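Side-chain contacts in cystalysin (Treponema denticola, PDB 1C7N), which belongs to the class I and II aminotransferase family, binds pyridoxal-5'-phosphate and is assembled from two copies of one chain: residues T74-M79 / D86-W91; V99-N104 / I231-P236; S248-K253 / E259-S264. One frame throughout, in Å; residues are numbered along the deposited sequence.

Contact 1. Residues T74-M79 / D86-W91; sequences TVKKWM and DIQTDW. Unlike the reference sequence in segment 86-91: Gln-88 (reference Glu).
Lys-76 of helix 69-83 stretches its side chain across Ile-87, in the loop that leads from this helix to strand 92-95, an outermost strand of the mixed sheet in this aminotransferase-family fold. The chain therefore folds back on the helix it has just left, through apolar contacts and, beside them, polar ones.

In the apolar part, Lys-76 and Ile-87 run past each other in opposite directions, with Lys-76 CG 4.1 Å from Ile-87 CG1. Ile-87 CG1 sits between the backbone N and carbonyl carbon (chi1 68°), and the extended second torsion carries CD1 on to Met-79 CG, 3.7 Å away. A branched aliphatic residue suits this place, because its chain lies alongside the lysine methylenes while it also touches Ile-251 of the sheet. Thr-89 adds its methyl, CG2, near Lys-76 CD.

The polar part is held by the lysine ammonium. The Lys-76 chain runs extended and then bends at chi4 (63°). NZ donates a hydrogen bond of 2.9 Å to Ile-87 O, nearly in line with the carbonyl bond (173°). Asp-86 OD2 forms a long salt bridge with Lys-76 NZ at 3.6 Å, and a water joins the same two atoms. A second water bridges the backbones: it donates to Lys-76 O at 2.7 Å and accepts from Ile-87 N at 3.1 Å.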
loop_
_atom_site.group_PDB
_atom_site.type_symbol
_atom_site.label_atom_id
_atom_site.label_comp_id
_atom_site.label_asym_id
_atom_site.label_seq_id
_atom_site.Cartn_x
_atom_site.Cartn_y
_atom_site.Cartn_z
ATOM N N THR A 74 8.524 -17.207 9.095
ATOM C CA THR A 74 7.305 -17.243 9.898
ATOM C C THR A 74 6.068 -17.537 9.046
ATOM O O THR A 74 5.162 -18.245 9.482
ATOM C CB THR A 74 7.110 -15.912 10.665
ATOM O OG1 THR A 74 8.223 -15.703 11.546
ATOM C CG2 THR A 74 5.842 -15.947 11.490
ATOM N N VAL A 75 6.030 -16.996 7.833
ATOM C CA VAL A 75 4.904 -17.235 6.937
ATOM C C VAL A 75 4.969 -18.682 6.445
ATOM O O VAL A 75 3.955 -19.378 6.375
ATOM C CB VAL A 75 4.955 -16.271 5.740
ATOM C CG1 VAL A 75 3.857 -16.609 4.738
ATOM C CG2 VAL A 75 4.809 -14.842 6.241
ATOM N N LYS A 76 6.174 -19.126 6.114
ATOM C CA LYS A 76 6.402 -20.492 5.654
ATOM C C LYS A 76 6.009 -21.470 6.764
ATOM O O LYS A 76 5.381 -22.502 6.510
ATOM C CB LYS A 76 7.882 -20.665 5.286
ATOM C CG LYS A 76 8.349 -22.095 5.019
ATOM C CD LYS A 76 9.837 -22.089 4.635
ATOM C CE LYS A 76 10.511 -23.440 4.855
ATOM N NZ LYS A 76 9.947 -24.526 4.009
ATOM N N LYS A 77 6.373 -21.133 7.997
ATOM C CA LYS A 77 6.059 -21.975 9.145
ATOM C C LYS A 77 4.547 -22.046 9.369
ATOM O O LYS A 77 4.013 -23.099 9.703
ATOM C CB LYS A 77 6.751 -21.435 10.402
ATOM C CG LYS A 77 6.687 -22.375 11.599
ATOM C CD LYS A 77 7.471 -21.830 12.783
ATOM C CE LYS A 77 7.726 -22.907 13.829
ATOM N NZ LYS A 77 6.475 -23.532 14.341
ATOM N N TRP A 78 3.857 -20.927 9.186
ATOM C CA TRP A 78 2.405 -20.914 9.357
ATOM C C TRP A 78 1.744 -21.850 8.337
ATOM O O TRP A 78 0.858 -22.628 8.679
ATOM C CB TRP A 78 1.868 -19.483 9.203
ATOM C CG TRP A 78 0.369 -19.346 9.376
ATOM C CD1 TRP A 78 -0.574 -19.317 8.389
ATOM C CD2 TRP A 78 -0.339 -19.178 10.611
ATOM N NE1 TRP A 78 -1.827 -19.134 8.933
ATOM C CE2 TRP A 78 -1.711 -19.046 10.293
ATOM C CE3 TRP A 78 0.052 -19.125 11.957
ATOM C CZ2 TRP A 78 -2.694 -18.860 11.272
ATOM C CZ3 TRP A 78 -0.926 -18.940 12.929
ATOM C CH2 TRP A 78 -2.281 -18.809 12.580
ATOM N N MET A 79 2.187 -21.792 7.087
ATOM C CA MET A 79 1.609 -22.656 6.061
ATOM C C MET A 79 1.823 -24.126 6.398
ATOM O O MET A 79 0.948 -24.955 6.151
ATOM C CB MET A 79 2.214 -22.363 4.690
ATOM C CG MET A 79 2.010 -20.938 4.215
ATOM S SD MET A 79 0.319 -20.335 4.467
ATOM C CE MET A 79 0.611 -18.569 4.328
ATOM N N ASP A 86 3.821 -27.143 2.187
ATOM C CA ASP A 86 5.260 -26.920 2.086
ATOM C C ASP A 86 5.623 -25.894 1.010
ATOM O O ASP A 86 5.586 -26.195 -0.185
ATOM C CB ASP A 86 5.960 -28.250 1.785
ATOM C CG ASP A 86 7.469 -28.161 1.900
ATOM O OD1 ASP A 86 8.145 -29.126 1.486
ATOM O OD2 ASP A 86 7.982 -27.139 2.407
ATOM N N ILE A 87 5.963 -24.680 1.431
ATOM C CA ILE A 87 6.352 -23.642 0.482
ATOM C C ILE A 87 7.777 -23.218 0.804
ATOM O O ILE A 87 8.338 -23.634 1.815
ATOM C CB ILE A 87 5.436 -22.400 0.571
ATOM C CG1 ILE A 87 5.638 -21.685 1.909
ATOM C CG2 ILE A 87 3.982 -22.818 0.418
ATOM C CD1 ILE A 87 4.923 -20.338 2.008
ATOM N N GLN A 88 8.368 -22.405 -0.060
ATOM C CA GLN A 88 9.720 -21.923 0.184
ATOM C C GLN A 88 9.651 -20.421 0.411
ATOM O O GLN A 88 8.688 -19.773 0.011
ATOM C CB GLN A 88 10.637 -22.242 -0.999
ATOM C CG GLN A 88 10.841 -23.733 -1.241
ATOM C CD GLN A 88 11.184 -24.490 0.027
ATOM O OE1 GLN A 88 11.978 -24.029 0.846
ATOM N NE2 GLN A 88 10.591 -25.665 0.190
ATOM N N THR A 89 10.673 -19.870 1.051
ATOM C CA THR A 89 10.706 -18.446 1.343
ATOM C C THR A 89 10.651 -17.545 0.115
ATOM O O THR A 89 9.991 -16.502 0.136
ATOM C CB THR A 89 11.964 -18.083 2.148
ATOM O OG1 THR A 89 13.115 -18.636 1.497
ATOM C CG2 THR A 89 11.867 -18.632 3.567
ATOM N N ASP A 90 11.334 -17.935 -0.955
ATOM C CA ASP A 90 11.348 -17.111 -2.152
ATOM C C ASP A 90 10.092 -17.223 -3.013
ATOM O O ASP A 90 10.029 -16.643 -4.089
ATOM C CB ASP A 90 12.606 -17.398 -2.987
ATOM C CG ASP A 90 12.798 -18.872 -3.287
ATOM O OD1 ASP A 90 13.807 -19.209 -3.948
ATOM O OD2 ASP A 90 11.950 -19.692 -2.867
ATOM N N TRP A 91 9.093 -17.957 -2.530
ATOM C CA TRP A 91 7.816 -18.112 -3.238
ATOM C C TRP A 91 6.859 -16.981 -2.836
ATOM O O TRP A 91 5.861 -16.730 -3.512
ATOM C CB TRP A 91 7.140 -19.426 -2.845
ATOM C CG TRP A 91 7.728 -20.674 -3.406
ATOM C CD1 TRP A 91 8.981 -20.844 -3.918
ATOM C CD2 TRP A 91 7.096 -21.957 -3.449
ATOM N NE1 TRP A 91 9.170 -22.160 -4.276
ATOM C CE2 TRP A 91 8.030 -22.864 -3.999
ATOM C CE3 TRP A 91 5.830 -22.429 -3.073
ATOM C CZ2 TRP A 91 7.737 -24.220 -4.183
ATOM C CZ3 TRP A 91 5.536 -23.782 -3.255
ATOM C CH2 TRP A 91 6.490 -24.660 -3.807
HETATM O O HOH W 1 7.988 -25.635 5.304
HETATM O O HOH W 2 5.595 -24.226 4.470
#

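Contact 2. Residues V99-N104 / I231-P236; sequences VPAVFN and ITFTAP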
loop_
_atom_site.group_PDB
_atom_site.type_symbol
_atom_site.label_atom_id
_atom_site.label_comp_id
_atom_site.label_asym_id
_atom_site.label_seq_id
_atom_site.Cartn_x
_atom_site.Cartn_y
_atom_site.Cartn_z
ATOM N N VAL A 99 -7.065 -7.802 -3.108
ATOM C CA VAL A 99 -7.723 -7.272 -4.295
ATOM C C VAL A 99 -6.706 -6.693 -5.274
ATOM O O VAL A 99 -6.750 -6.996 -6.465
ATOM C CB VAL A 99 -8.783 -6.208 -3.935
ATOM C CG1 VAL A 99 -9.374 -5.606 -5.208
ATOM C CG2 VAL A 99 -9.887 -6.852 -3.092
ATOM N N PRO A 100 -5.774 -5.852 -4.792
ATOM C CA PRO A 100 -4.787 -5.302 -5.729
ATOM C C PRO A 100 -3.977 -6.427 -6.383
ATOM O O PRO A 100 -3.577 -6.325 -7.547
ATOM C CB PRO A 100 -3.927 -4.408 -4.839
ATOM C CG PRO A 100 -4.914 -3.913 -3.823
ATOM C CD PRO A 100 -5.692 -5.177 -3.485
ATOM N N ALA A 101 -3.740 -7.501 -5.633
ATOM C CA ALA A 101 -2.984 -8.628 -6.163
ATOM C C ALA A 101 -3.792 -9.310 -7.263
ATOM O O ALA A 101 -3.231 -9.747 -8.272
ATOM C CB ALA A 101 -2.662 -9.615 -5.057
ATOM N N VAL A 102 -5.106 -9.396 -7.073
ATOM C CA VAL A 102 -5.965 -10.012 -8.077
ATOM C C VAL A 102 -5.989 -9.138 -9.333
ATOM O O VAL A 102 -5.850 -9.640 -10.450
ATOM C CB VAL A 102 -7.403 -10.208 -7.547
ATOM C CG1 VAL A 102 -8.315 -10.680 -8.673
ATOM C CG2 VAL A 102 -7.399 -11.227 -6.412
ATOM N N PHE A 103 -6.156 -7.830 -9.148
ATOM C CA PHE A 103 -6.163 -6.908 -10.280
ATOM C C PHE A 103 -4.866 -7.070 -11.058
ATOM O O PHE A 103 -4.866 -7.058 -12.290
ATOM C CB PHE A 103 -6.280 -5.456 -9.807
ATOM C CG PHE A 103 -7.687 -4.936 -9.787
ATOM C CD1 PHE A 103 -8.584 -5.350 -8.812
ATOM C CD2 PHE A 103 -8.116 -4.029 -10.753
ATOM C CE1 PHE A 103 -9.891 -4.870 -8.793
ATOM C CE2 PHE A 103 -9.421 -3.541 -10.747
ATOM C CZ PHE A 103 -10.309 -3.962 -9.763
ATOM N N ASN A 104 -3.765 -7.217 -10.325
ATOM C CA ASN A 104 -2.453 -7.383 -10.930
ATOM C C ASN A 104 -2.370 -8.692 -11.710
ATOM O O ASN A 104 -1.742 -8.754 -12.766
ATOM C CB ASN A 104 -1.368 -7.355 -9.853
ATOM C CG ASN A 104 0.026 -7.285 -10.440
ATOM O OD1 ASN A 104 0.340 -6.367 -11.199
ATOM N ND2 ASN A 104 0.867 -8.255 -10.099
ATOM N N ILE A 231 -1.409 -19.360 -8.604
ATOM C CA ILE A 231 -1.068 -18.169 -7.838
ATOM C C ILE A 231 -2.048 -18.243 -6.675
ATOM O O ILE A 231 -3.256 -18.221 -6.887
ATOM C CB ILE A 231 -1.340 -16.857 -8.609
ATOM C CG1 ILE A 231 -0.322 -16.675 -9.738
ATOM C CG2 ILE A 231 -1.279 -15.682 -7.647
ATOM C CD1 ILE A 231 -0.598 -15.461 -10.620
ATOM N N THR A 232 -1.531 -18.363 -5.458
ATOM C CA THR A 232 -2.392 -18.457 -4.287
ATOM C C THR A 232 -2.306 -17.193 -3.444
ATOM O O THR A 232 -1.220 -16.802 -3.005
ATOM C CB THR A 232 -2.018 -19.676 -3.414
ATOM O OG1 THR A 232 -2.204 -20.883 -4.168
ATOM C CG2 THR A 232 -2.892 -19.727 -2.175
ATOM N N PHE A 233 -3.455 -16.556 -3.232
ATOM C CA PHE A 233 -3.520 -15.327 -2.446
ATOM C C PHE A 233 -3.842 -15.613 -0.984
ATOM O O PHE A 233 -4.859 -16.234 -0.673
ATOM C CB PHE A 233 -4.593 -14.380 -3.004
ATOM C CG PHE A 233 -4.532 -14.190 -4.495
ATOM C CD1 PHE A 233 -5.123 -15.114 -5.350
ATOM C CD2 PHE A 233 -3.888 -13.085 -5.048
ATOM C CE1 PHE A 233 -5.075 -14.943 -6.734
ATOM C CE2 PHE A 233 -3.833 -12.907 -6.432
ATOM C CZ PHE A 233 -4.429 -13.839 -7.275
ATOM N N THR A 234 -2.961 -15.184 -0.084
ATOM C CA THR A 234 -3.199 -15.377 1.345
ATOM C C THR A 234 -2.845 -14.088 2.059
ATOM O O THR A 234 -2.182 -13.211 1.495
ATOM C CB THR A 234 -2.322 -16.492 1.962
ATOM O OG1 THR A 234 -1.002 -15.982 2.199
ATOM C CG2 THR A 234 -2.244 -17.692 1.036
ATOM N N ALA A 235 -3.292 -13.977 3.304
ATOM C CA ALA A 235 -3.013 -12.799 4.105
ATOM C C ALA A 235 -3.545 -13.031 5.510
ATOM O O ALA A 235 -4.412 -13.880 5.725
ATOM C CB ALA A 235 -3.677 -11.564 3.488
ATOM N N PRO A 236 -3.016 -12.290 6.492
ATOM C CA PRO A 236 -3.461 -12.432 7.880
ATOM C C PRO A 236 -4.610 -11.471 8.214
ATOM O O PRO A 236 -5.187 -11.549 9.297
ATOM C CB PRO A 236 -2.196 -12.101 8.665
ATOM C CG PRO A 236 -1.631 -10.962 7.848
ATOM C CD PRO A 236 -1.783 -11.478 6.418
#
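Phe-233 pushes its ring from strand 230-234 against Ala-101 and Val-102 of helix 98-109, where the helix packs on the central mixed sheet of the aminotransferase-family fold. The contact is small and apolar, with no hydrogen bond between the segments.

Its tight part is the ring. Ala-101 CB meets the edge, 3.7 Å from Phe-233 CD2, and the ring also comes against the helix backbone, with Phe-233 CE2 3.7 Å from Ala-101 O. A small residue suits this position, since its single methyl lets the aromatic ring approach the helix so closely. Val-102 covers one face: the two side chains cross at about a right angle, and CG2, set beside the backbone N with CG1 anti to it (chi1 173°), makes a CH-pi contact 4.1 Å from the centroid of the Phe-233 ring, 16° off its normal. Ile-250, of the neighbouring strand, touches both Ala-101 and Phe-233.

By contrast, the side of the helix turned from the strand makes no contact with it. Val-99 and Phe-103 direct their CB atoms away, and Pro-100 and Phe-103 pack on Ser-269 and Ala-267 of the second subunit. The side chain of Val-102 lies about 6 Å from a bound pyridoxal-5'-phosphate. On the ring face opposite Val-102, Ile-231 CG2 sits 3.7 Å above the plane of the Phe-233 ring.

Contact 3. Residues S248-K253 / E259-S264; sequences SNIIIK and ERFTKS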
loop_
_atom_site.group_PDB
_atom_site.type_symbol
_atom_site.label_atom_id
_atom_site.label_comp_id
_atom_site.label_asym_id
_atom_site.label_seq_id
_atom_site.Cartn_x
_atom_site.Cartn_y
_atom_site.Cartn_z
ATOM N N SER A 248 -0.172 -8.521 2.366
ATOM C CA SER A 248 -0.600 -9.815 1.854
ATOM C C SER A 248 0.587 -10.694 1.469
ATOM O O SER A 248 1.662 -10.197 1.121
ATOM C CB SER A 248 -1.490 -9.617 0.626
ATOM O OG SER A 248 -2.535 -8.699 0.888
ATOM N N ASN A 249 0.383 -12.004 1.533
ATOM C CA ASN A 249 1.418 -12.958 1.172
ATOM C C ASN A 249 0.944 -13.780 -0.018
ATOM O O ASN A 249 0.256 -14.795 0.144
ATOM C CB ASN A 249 1.737 -13.869 2.351
ATOM C CG ASN A 249 2.415 -13.132 3.475
ATOM O OD1 ASN A 249 3.480 -12.532 3.284
ATOM N ND2 ASN A 249 1.806 -13.161 4.655
ATOM N N ILE A 250 1.299 -13.319 -1.213
ATOM C CA ILE A 250 0.910 -13.995 -2.442
ATOM C C ILE A 250 1.965 -15.053 -2.717
ATOM O O ILE A 250 3.149 -14.733 -2.873
ATOM C CB ILE A 250 0.839 -13.000 -3.620
ATOM C CG1 ILE A 250 0.186 -11.697 -3.159
ATOM C CG2 ILE A 250 0.004 -13.594 -4.751
ATOM C CD1 ILE A 250 -1.255 -11.869 -2.649
ATOM N N ILE A 251 1.542 -16.312 -2.764
ATOM C CA ILE A 251 2.473 -17.416 -2.982
ATOM C C ILE A 251 2.496 -17.891 -4.428
ATOM O O ILE A 251 1.470 -18.305 -4.979
ATOM C CB ILE A 251 2.124 -18.612 -2.069
ATOM C CG1 ILE A 251 1.922 -18.125 -0.632
ATOM C CG2 ILE A 251 3.241 -19.649 -2.108
ATOM C CD1 ILE A 251 3.111 -17.363 -0.060
ATOM N N ILE A 252 3.680 -17.837 -5.032
ATOM C CA ILE A 252 3.867 -18.245 -6.424
ATOM C C ILE A 252 5.126 -19.099 -6.565
ATOM O O ILE A 252 6.246 -18.594 -6.476
ATOM C CB ILE A 252 4.001 -17.015 -7.343
ATOM C CG1 ILE A 252 2.854 -16.038 -7.066
ATOM C CG2 ILE A 252 3.972 -17.445 -8.802
ATOM C CD1 ILE A 252 2.978 -14.735 -7.820
ATOM N N LYS A 253 4.930 -20.396 -6.782
ATOM C CA LYS A 253 6.034 -21.346 -6.933
ATOM C C LYS A 253 6.878 -21.159 -8.195
ATOM O O LYS A 253 8.109 -21.167 -8.133
ATOM C CB LYS A 253 5.489 -22.777 -6.921
ATOM C CG LYS A 253 6.531 -23.843 -7.226
ATOM C CD LYS A 253 5.870 -25.192 -7.484
ATOM C CE LYS A 253 6.906 -26.293 -7.631
ATOM N NZ LYS A 253 6.314 -27.575 -8.112
ATOM N N GLU A 259 8.066 -13.905 -11.261
ATOM C CA GLU A 259 8.766 -12.729 -11.757
ATOM C C GLU A 259 7.893 -11.834 -12.631
ATOM O O GLU A 259 8.129 -10.629 -12.711
ATOM C CB GLU A 259 10.041 -13.157 -12.499
ATOM C CG GLU A 259 11.153 -13.603 -11.549
ATOM C CD GLU A 259 12.301 -14.316 -12.243
ATOM O OE1 GLU A 259 12.786 -13.820 -13.283
ATOM O OE2 GLU A 259 12.729 -15.373 -11.735
ATOM N N ARG A 260 6.883 -12.409 -13.278
ATOM C CA ARG A 260 5.983 -11.617 -14.115
ATOM C C ARG A 260 4.994 -10.861 -13.229
ATOM O O ARG A 260 4.635 -9.714 -13.508
ATOM C CB ARG A 260 5.202 -12.506 -15.092
ATOM C CG ARG A 260 6.016 -13.032 -16.272
ATOM C CD ARG A 260 5.268 -12.829 -17.586
ATOM N NE ARG A 260 4.049 -13.623 -17.692
ATOM C CZ ARG A 260 3.058 -13.353 -18.536
ATOM N NH1 ARG A 260 3.140 -12.307 -19.344
ATOM N NH2 ARG A 260 1.984 -14.126 -18.582
ATOM N N PHE A 261 4.546 -11.522 -12.167
ATOM C CA PHE A 261 3.609 -10.924 -11.221
ATOM C C PHE A 261 4.305 -9.755 -10.527
ATOM O O PHE A 261 3.721 -8.690 -10.325
ATOM C CB PHE A 261 3.196 -11.966 -10.177
ATOM C CG PHE A 261 2.215 -11.457 -9.162
ATOM C CD1 PHE A 261 0.848 -11.486 -9.417
ATOM C CD2 PHE A 261 2.660 -10.949 -7.946
ATOM C CE1 PHE A 261 -0.062 -11.016 -8.472
ATOM C CE2 PHE A 261 1.758 -10.475 -6.996
ATOM C CZ PHE A 261 0.393 -10.509 -7.258
ATOM N N THR A 262 5.567 -9.969 -10.171
ATOM C CA THR A 262 6.368 -8.958 -9.494
ATOM C C THR A 262 6.650 -7.738 -10.368
ATOM O O THR A 262 6.581 -6.598 -9.899
ATOM C CB THR A 262 7.698 -9.561 -9.034
ATOM O OG1 THR A 262 7.435 -10.629 -8.119
ATOM C CG2 THR A 262 8.560 -8.511 -8.359
ATOM N N LYS A 263 6.982 -7.974 -11.634
ATOM C CA LYS A 263 7.261 -6.877 -12.559
ATOM C C LYS A 263 6.003 -6.028 -12.685
ATOM O O LYS A 263 6.055 -4.801 -12.586
ATOM C CB LYS A 263 7.645 -7.415 -13.944
ATOM C CG LYS A 263 6.555 -8.261 -14.593
ATOM C CD LYS A 263 6.866 -8.685 -16.026
ATOM C CE LYS A 263 6.576 -7.567 -17.020
ATOM N NZ LYS A 263 6.637 -8.051 -18.434
ATOM N N SER A 264 4.871 -6.690 -12.902
ATOM C CA SER A 264 3.604 -5.990 -13.049
ATOM C C SER A 264 3.266 -5.191 -11.796
ATOM O O SER A 264 2.850 -4.038 -11.881
ATOM C CB SER A 264 2.479 -6.978 -13.348
ATOM O OG SER A 264 1.263 -6.281 -13.547
#
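A first torsion of -179° swings the ring of Phe-261 out from helix 255-267 toward Ile-250 and Ile-252, joining this helix to the central mixed sheet of the aminotransferase-family fold. In Ile-252, CG1 anti to the carbonyl carbon (chi1 -50°) and an extended chi2 (174°) together put CD1 by Phe-261 CB and CG, whereas Ile-250 offers its short branch, CG2, to the far end of the ring.

The phenylalanine is thus touched at both ends. Ile-252 CD1 lies 3.6 Å from Phe-261 CG and equally near Phe-261 CB, while Ile-250 CG2 is 4.0 Å from Phe-261 CZ. Both isoleucines cross the aromatic side chain at about a right angle. Beta-branched aliphatic residues suit an extended chain, and here their methyls meet the ring obliquely, with no polar bond between the segments.

Within 248-253, Ser-248 belongs to the pyridoxal-5'-phosphate pocket and touches that ligand, while the side chain of Ile-251 meets Trp-85 and Trp-91 instead of the helix. Helix 98-109 packs here too: Ala-101 also touches Phe-261, and the backbone oxygen Phe-261 O accepts a hydrogen bond from Asn-104 ND2.

How the contacts relate
Contacts 2 and 3 are buried and wholly apolar across their segments, each built round one phenylalanine, whereas contact 1 is partly buried and adds a lysine, a carboxylate and waters. Contacts 2 and 3 reach neighbouring strands of one sheet, 230-234 and 248-251, and helix 98-109, a partner in contact 2, also borders contact 3. Polar ties run between them, Thr-234 OG1 with Asn-249 O and Asn-104 OD1 with Ser-264 OG, both probable hydrogen bonds. Contact 1 adjoins 248-253 through the probable hydrogen bond between Trp-91 O and Ile-252 N, and touches contact 2 through Met-79 CE, 3.7 Å from Thr-234 OG1. Of the three, contact 2 lies nearest the chain's centre.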